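PDB 4GL3: putative glucoamylase from Bacteroides uniformis, which is probably a glycoside hydrolase that, like glucoamylases, would release glucose from carbohydrate chains. Local coordinates for residues A63-I68 / G394-L399; A137-T142 / F400-D405. One frame throughout, in Å; residues are numbered along the deposited sequence.

Contact 1 (A63-I68 / G394-L399); sequences AIIVGI and GLIWKL
With chi1 of Ile65 at -57°, CG1 lies beside the backbone N and CG2 is left anti to it, which turns this methyl toward helix 395-401, where it meets three side chains. Leu399 CD1 lies 3.9 Å from Ile65 CG2, the two side chains sliding past each other in opposite directions. Ile396 reaches the same methyl by a bend: with chi2 at -51° its chain folds back, and CD1 comes to 4.0 Å from Ile65 CG2 although the CA-CB bond of Ile396 does not face the other helix. Leu395 adds its CD2 branch, also 4.0 Å from Ile65 CG2. One turn of helix 54-69 thus rests on the N-terminal part of helix 395-401 through apolar contacts, most of them made by methyl groups. The short segments run at 116° to each other with their axes 10.8 Å apart, a wide separation bridged by branched aliphatic side chains. This is apolar helix-to-helix packing, in keeping with the (alpha/alpha)6-type architecture expected of the six-hairpin clan. Val66 widens the patch: its CG2 meets Ile396 CD1 at 4.1 Å, these side chains crossing at about a right angle, while Leu395 CD2 settles 4.0 Å from Val66 CA, close against the helix backbone. Helix 378-393 borders this side through Ile385 and Glu389, which touch Val66, while Tyr140 of helix 124-140 touches both Ile65 and Leu399.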
loop_
_atom_site.group_PDB
_atom_site.type_symbol
_atom_site.label_atom_id
_atom_site.label_comp_id
_atom_site.label_asym_id
_atom_site.label_seq_id
_atom_site.Cartn_x
_atom_site.Cartn_y
_atom_site.Cartn_z
ATOM N N ALA A 63 0.169 -8.550 6.002
ATOM C CA ALA A 63 0.734 -9.822 5.556
ATOM C C ALA A 63 0.764 -10.855 6.680
ATOM O O ALA A 63 0.499 -12.048 6.451
ATOM C CB ALA A 63 2.129 -9.625 4.959
ATOM N N ILE A 64 1.052 -10.428 7.905
ATOM C CA ILE A 64 1.025 -11.359 9.023
ATOM C C ILE A 64 -0.395 -11.966 9.218
ATOM O O ILE A 64 -0.541 -13.187 9.415
ATOM C CB ILE A 64 1.535 -10.737 10.319
ATOM C CG1 ILE A 64 3.045 -10.516 10.193
ATOM C CG2 ILE A 64 1.223 -11.627 11.526
ATOM C CD1 ILE A 64 3.583 -9.487 11.162
ATOM N N ILE A 65 -1.424 -11.133 9.148
ATOM C CA ILE A 65 -2.805 -11.610 9.290
ATOM C C ILE A 65 -3.149 -12.619 8.171
ATOM O O ILE A 65 -3.708 -13.697 8.456
ATOM C CB ILE A 65 -3.831 -10.457 9.304
ATOM C CG1 ILE A 65 -3.504 -9.452 10.447
ATOM C CG2 ILE A 65 -5.254 -11.019 9.459
ATOM C CD1 ILE A 65 -4.173 -8.083 10.251
ATOM N N VAL A 66 -2.752 -12.304 6.931
ATOM C CA VAL A 66 -2.927 -13.218 5.785
ATOM C C VAL A 66 -2.232 -14.554 6.065
ATOM O O VAL A 66 -2.809 -15.633 5.918
ATOM C CB VAL A 66 -2.414 -12.583 4.468
ATOM C CG1 VAL A 66 -2.432 -13.578 3.295
ATOM C CG2 VAL A 66 -3.235 -11.330 4.108
ATOM N N GLY A 67 -1.004 -14.465 6.550
ATOM C CA GLY A 67 -0.197 -15.661 6.868
ATOM C C GLY A 67 -0.778 -16.568 7.940
ATOM O O GLY A 67 -0.670 -17.797 7.833
ATOM N N ILE A 68 -1.402 -15.980 8.962
ATOM C CA ILE A 68 -2.079 -16.780 9.974
ATOM C C ILE A 68 -3.247 -17.536 9.335
ATOM O O ILE A 68 -3.382 -18.739 9.518
ATOM C CB ILE A 68 -2.642 -15.951 11.149
ATOM C CG1 ILE A 68 -1.512 -15.297 11.961
ATOM C CG2 ILE A 68 -3.477 -16.849 12.047
ATOM C CD1 ILE A 68 -1.977 -14.177 12.891
ATOM N N GLY A 394 -11.585 -11.558 0.689
ATOM C CA GLY A 394 -11.893 -10.237 1.231
ATOM C C GLY A 394 -11.424 -10.024 2.675
ATOM O O GLY A 394 -11.896 -9.103 3.331
ATOM N N LEU A 395 -10.475 -10.849 3.144
ATOM C CA LEU A 395 -10.008 -10.873 4.525
ATOM C C LEU A 395 -9.669 -9.500 5.100
ATOM O O LEU A 395 -10.226 -9.129 6.151
ATOM C CB LEU A 395 -8.759 -11.763 4.676
ATOM C CG LEU A 395 -8.203 -11.875 6.104
ATOM C CD1 LEU A 395 -9.205 -12.606 7.042
ATOM C CD2 LEU A 395 -6.862 -12.618 6.107
ATOM N N ILE A 396 -8.762 -8.749 4.462
ATOM C CA ILE A 396 -8.261 -7.514 5.099
ATOM C C ILE A 396 -9.297 -6.389 4.989
ATOM O O ILE A 396 -9.497 -5.617 5.926
ATOM C CB ILE A 396 -6.883 -7.096 4.538
ATOM C CG1 ILE A 396 -5.851 -8.223 4.741
ATOM C CG2 ILE A 396 -6.399 -5.785 5.159
ATOM C CD1 ILE A 396 -5.741 -8.795 6.139
ATOM N N TRP A 397 -9.976 -6.332 3.840
ATOM C CA TRP A 397 -11.143 -5.475 3.663
ATOM C C TRP A 397 -12.197 -5.659 4.742
ATOM O O TRP A 397 -12.654 -4.706 5.332
ATOM C CB TRP A 397 -11.818 -5.766 2.332
ATOM C CG TRP A 397 -11.095 -5.243 1.139
ATOM C CD1 TRP A 397 -10.243 -4.182 1.081
ATOM C CD2 TRP A 397 -11.223 -5.729 -0.208
ATOM N NE1 TRP A 397 -9.787 -4.008 -0.201
ATOM C CE2 TRP A 397 -10.401 -4.925 -1.020
ATOM C CE3 TRP A 397 -11.919 -6.784 -0.787
ATOM C CZ2 TRP A 397 -10.276 -5.131 -2.406
ATOM C CZ3 TRP A 397 -11.812 -6.981 -2.160
ATOM C CH2 TRP A 397 -10.988 -6.155 -2.949
ATOM N N LYS A 398 -12.592 -6.876 5.030
ATOM C CA LYS A 398 -13.611 -7.065 6.076
ATOM C C LYS A 398 -13.141 -6.562 7.438
ATOM O O LYS A 398 -13.914 -5.965 8.167
ATOM C CB LYS A 398 -14.058 -8.520 6.192
ATOM C CG LYS A 398 -14.860 -9.014 4.996
ATOM C CD LYS A 398 -15.301 -10.482 5.191
ATOM C CE LYS A 398 -15.204 -11.299 3.911
ATOM N NZ LYS A 398 -16.232 -10.931 2.897
ATOM N N LEU A 399 -11.885 -6.805 7.780
ATOM C CA LEU A 399 -11.376 -6.387 9.083
ATOM C C LEU A 399 -11.391 -4.850 9.200
ATOM O O LEU A 399 -11.954 -4.284 10.153
ATOM C CB LEU A 399 -9.958 -6.958 9.300
ATOM C CG LEU A 399 -9.913 -8.471 9.472
ATOM C CD1 LEU A 399 -8.506 -8.968 9.236
ATOM C CD2 LEU A 399 -10.482 -8.912 10.829
#

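Contact 2 (A137-T142 / F400-D405); sequences AHQYFT and FMSHPD
Gln139 and His403 meet where the end of helix 124-140 packs against the link between helices 395-401 and 404-412, a helix-to-connection contact near the surface of the helical domain, whose family belongs to the six-hairpin clan. Gln139 gives the largest share of the buried area, followed by His403. Its chain bends at chi2 (-61°), which swings the amide across the link so that NE2 and OE1 each find a partner. NE2 donates to Ser402 OG at 2.9 Å, a nearly straight bond with the hydroxyl close to the amide plane. That hydroxyl is also hydrogen-bonded to Leu399 O, so it ties the amide to the last turn of helix 395-401. At the other end, Gln139 OE1 accepts from His138 ND1 over 2.9 Å, in both the carbonyl plane and the imidazole plane; the two bonds together fix the rotation of the amide. An alanine in place of Gln139 would probably leave Ser402 OG and His138 ND1 without these partners and open a gap beside the His403 ring. His403 lies across the amide, the ring and amide planes 61° apart, with its CD2 3.6 Å from Gln139 OE1. The His138 and His403 rings meet obliquely, their centroids 5.6 Å apart, and Trp159 of helix 146-161 packs edge-to-face with His403. As N-cap of helix 404-412, His403 turns its ring back onto the chain, and ND1 accepts from Asp405 N at 3.1 Å, with the donor tilted 17° from the ring plane.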
loop_
_atom_site.group_PDB
_atom_site.type_symbol
_atom_site.label_atom_id
_atom_site.label_comp_id
_atom_site.label_asym_id
_atom_site.label_seq_id
_atom_site.Cartn_x
_atom_site.Cartn_y
_atom_site.Cartn_z
ATOM N N ALA A 137 -5.501 -5.095 12.211
ATOM C CA ALA A 137 -5.012 -6.000 13.281
ATOM C C ALA A 137 -5.841 -5.872 14.561
ATOM O O ALA A 137 -6.173 -6.870 15.188
ATOM C CB ALA A 137 -3.522 -5.767 13.554
ATOM N N HIS A 138 -6.207 -4.644 14.938
ATOM C CA HIS A 138 -7.116 -4.412 16.077
ATOM C C HIS A 138 -8.431 -5.211 15.955
ATOM O O HIS A 138 -8.933 -5.731 16.918
ATOM C CB HIS A 138 -7.435 -2.895 16.236
ATOM C CG HIS A 138 -8.229 -2.570 17.459
ATOM N ND1 HIS A 138 -9.608 -2.641 17.490
ATOM C CD2 HIS A 138 -7.844 -2.166 18.697
ATOM C CE1 HIS A 138 -10.038 -2.335 18.707
ATOM N NE2 HIS A 138 -8.991 -2.042 19.463
ATOM N N GLN A 139 -8.960 -5.298 14.754
ATOM C CA GLN A 139 -10.207 -5.996 14.502
ATOM C C GLN A 139 -10.026 -7.487 14.331
ATOM O O GLN A 139 -11.017 -8.220 14.366
ATOM C CB GLN A 139 -10.904 -5.406 13.258
ATOM C CG GLN A 139 -11.239 -3.928 13.439
ATOM C CD GLN A 139 -12.195 -3.673 14.596
ATOM O OE1 GLN A 139 -11.784 -3.238 15.685
ATOM N NE2 GLN A 139 -13.473 -3.998 14.390
ATOM N N TYR A 140 -8.788 -7.956 14.157
ATOM C CA TYR A 140 -8.533 -9.410 13.980
ATOM C C TYR A 140 -8.163 -10.117 15.286
ATOM O O TYR A 140 -8.661 -11.205 15.574
ATOM C CB TYR A 140 -7.369 -9.617 13.006
ATOM C CG TYR A 140 -7.037 -11.084 12.753
ATOM C CD1 TYR A 140 -7.858 -11.881 11.945
ATOM C CD2 TYR A 140 -5.907 -11.668 13.309
ATOM C CE1 TYR A 140 -7.553 -13.211 11.695
ATOM C CE2 TYR A 140 -5.605 -12.999 13.079
ATOM C CZ TYR A 140 -6.429 -13.755 12.263
ATOM O OH TYR A 140 -6.132 -15.041 12.062
ATOM N N PHE A 141 -7.256 -9.517 16.064
ATOM C CA PHE A 141 -6.770 -10.116 17.338
ATOM C C PHE A 141 -7.706 -9.876 18.518
ATOM O O PHE A 141 -7.368 -9.134 19.448
ATOM C CB PHE A 141 -5.358 -9.616 17.662
ATOM C CG PHE A 141 -4.335 -10.074 16.675
ATOM C CD1 PHE A 141 -3.860 -11.363 16.712
ATOM C CD2 PHE A 141 -3.903 -9.245 15.685
ATOM C CE1 PHE A 141 -2.956 -11.814 15.775
ATOM C CE2 PHE A 141 -2.973 -9.661 14.759
ATOM C CZ PHE A 141 -2.485 -10.954 14.826
ATOM N N THR A 142 -8.854 -10.555 18.476
ATOM C CA THR A 142 -9.982 -10.301 19.366
ATOM C C THR A 142 -10.086 -11.283 20.524
ATOM O O THR A 142 -11.025 -11.206 21.289
ATOM C CB THR A 142 -11.312 -10.367 18.570
ATOM O OG1 THR A 142 -11.403 -11.644 17.970
ATOM C CG2 THR A 142 -11.351 -9.362 17.454
ATOM N N PHE A 400 -10.754 -4.180 8.238
ATOM C CA PHE A 400 -10.596 -2.733 8.282
ATOM C C PHE A 400 -11.964 -2.036 8.245
ATOM O O PHE A 400 -12.211 -1.134 9.033
ATOM C CB PHE A 400 -9.702 -2.252 7.146
ATOM C CG PHE A 400 -9.465 -0.768 7.142
ATOM C CD1 PHE A 400 -8.440 -0.217 7.916
ATOM C CD2 PHE A 400 -10.220 0.079 6.336
ATOM C CE1 PHE A 400 -8.211 1.139 7.917
ATOM C CE2 PHE A 400 -9.970 1.449 6.334
ATOM C CZ PHE A 400 -8.986 1.973 7.136
HETATM N N MSE A 401 -12.847 -2.460 7.333
HETATM C CA MSE A 401 -14.132 -1.797 7.157
HETATM C C MSE A 401 -15.046 -2.033 8.376
HETATM O O MSE A 401 -16.034 -1.302 8.561
HETATM C CB MSE A 401 -14.828 -2.280 5.888
HETATM C CG MSE A 401 -14.100 -1.950 4.608
HETATM SE SE MSE A 401 -13.933 -0.039 4.286
HETATM C CE MSE A 401 -15.637 0.329 3.483
ATOM N N SER A 402 -14.723 -3.036 9.207
ATOM C CA SER A 402 -15.471 -3.270 10.432
ATOM C C SER A 402 -15.128 -2.292 11.547
ATOM O O SER A 402 -15.808 -2.290 12.557
ATOM C CB SER A 402 -15.275 -4.713 10.977
ATOM O OG SER A 402 -14.007 -4.809 11.657
ATOM N N HIS A 403 -14.053 -1.526 11.441
ATOM C CA HIS A 403 -13.662 -0.665 12.553
ATOM C C HIS A 403 -14.657 0.512 12.723
ATOM O O HIS A 403 -14.894 1.252 11.786
ATOM C CB HIS A 403 -12.257 -0.118 12.341
ATOM C CG HIS A 403 -11.655 0.459 13.586
ATOM N ND1 HIS A 403 -12.040 1.680 14.108
ATOM C CD2 HIS A 403 -10.702 -0.025 14.420
ATOM C CE1 HIS A 403 -11.344 1.921 15.208
ATOM N NE2 HIS A 403 -10.525 0.904 15.418
ATOM N N PRO A 404 -15.235 0.675 13.910
ATOM C CA PRO A 404 -16.268 1.688 14.055
ATOM C C PRO A 404 -15.829 3.144 13.809
ATOM O O PRO A 404 -16.667 3.965 13.453
ATOM C CB PRO A 404 -16.733 1.519 15.505
ATOM C CG PRO A 404 -15.574 0.907 16.206
ATOM C CD PRO A 404 -15.021 -0.054 15.171
ATOM N N ASP A 405 -14.567 3.476 14.025
ATOM C CA ASP A 405 -14.111 4.829 13.717
ATOM C C ASP A 405 -14.003 5.021 12.170
ATOM O O ASP A 405 -14.334 6.100 11.650
ATOM C CB ASP A 405 -12.782 5.152 14.394
ATOM C CG ASP A 405 -12.888 5.339 15.900
ATOM O OD1 ASP A 405 -13.939 5.737 16.406
ATOM O OD2 ASP A 405 -11.874 5.093 16.571
#

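How the contacts relate
Helix 395-401 joins the two contacts: its first turns supply one side of contact 1, and its end, with the link that follows, supplies one side of contact 2. Their centres are 11 Å apart and they touch directly. Tyr140, which follows Gln139, lies between them, with CD1 3.7 Å from Ile65 CG2 and its CA 3.7 Å from Leu399 CD2. Leu399 O lies 3.4 Å from Gln139 CG and is hydrogen-bonded to Ser402 OG, so one residue of contact 1 takes part in the polar grouping of contact 2. Contact 1 is buried, about 14 Å from the chain centre, whereas contact 2 sits farther out, at about 18 Å.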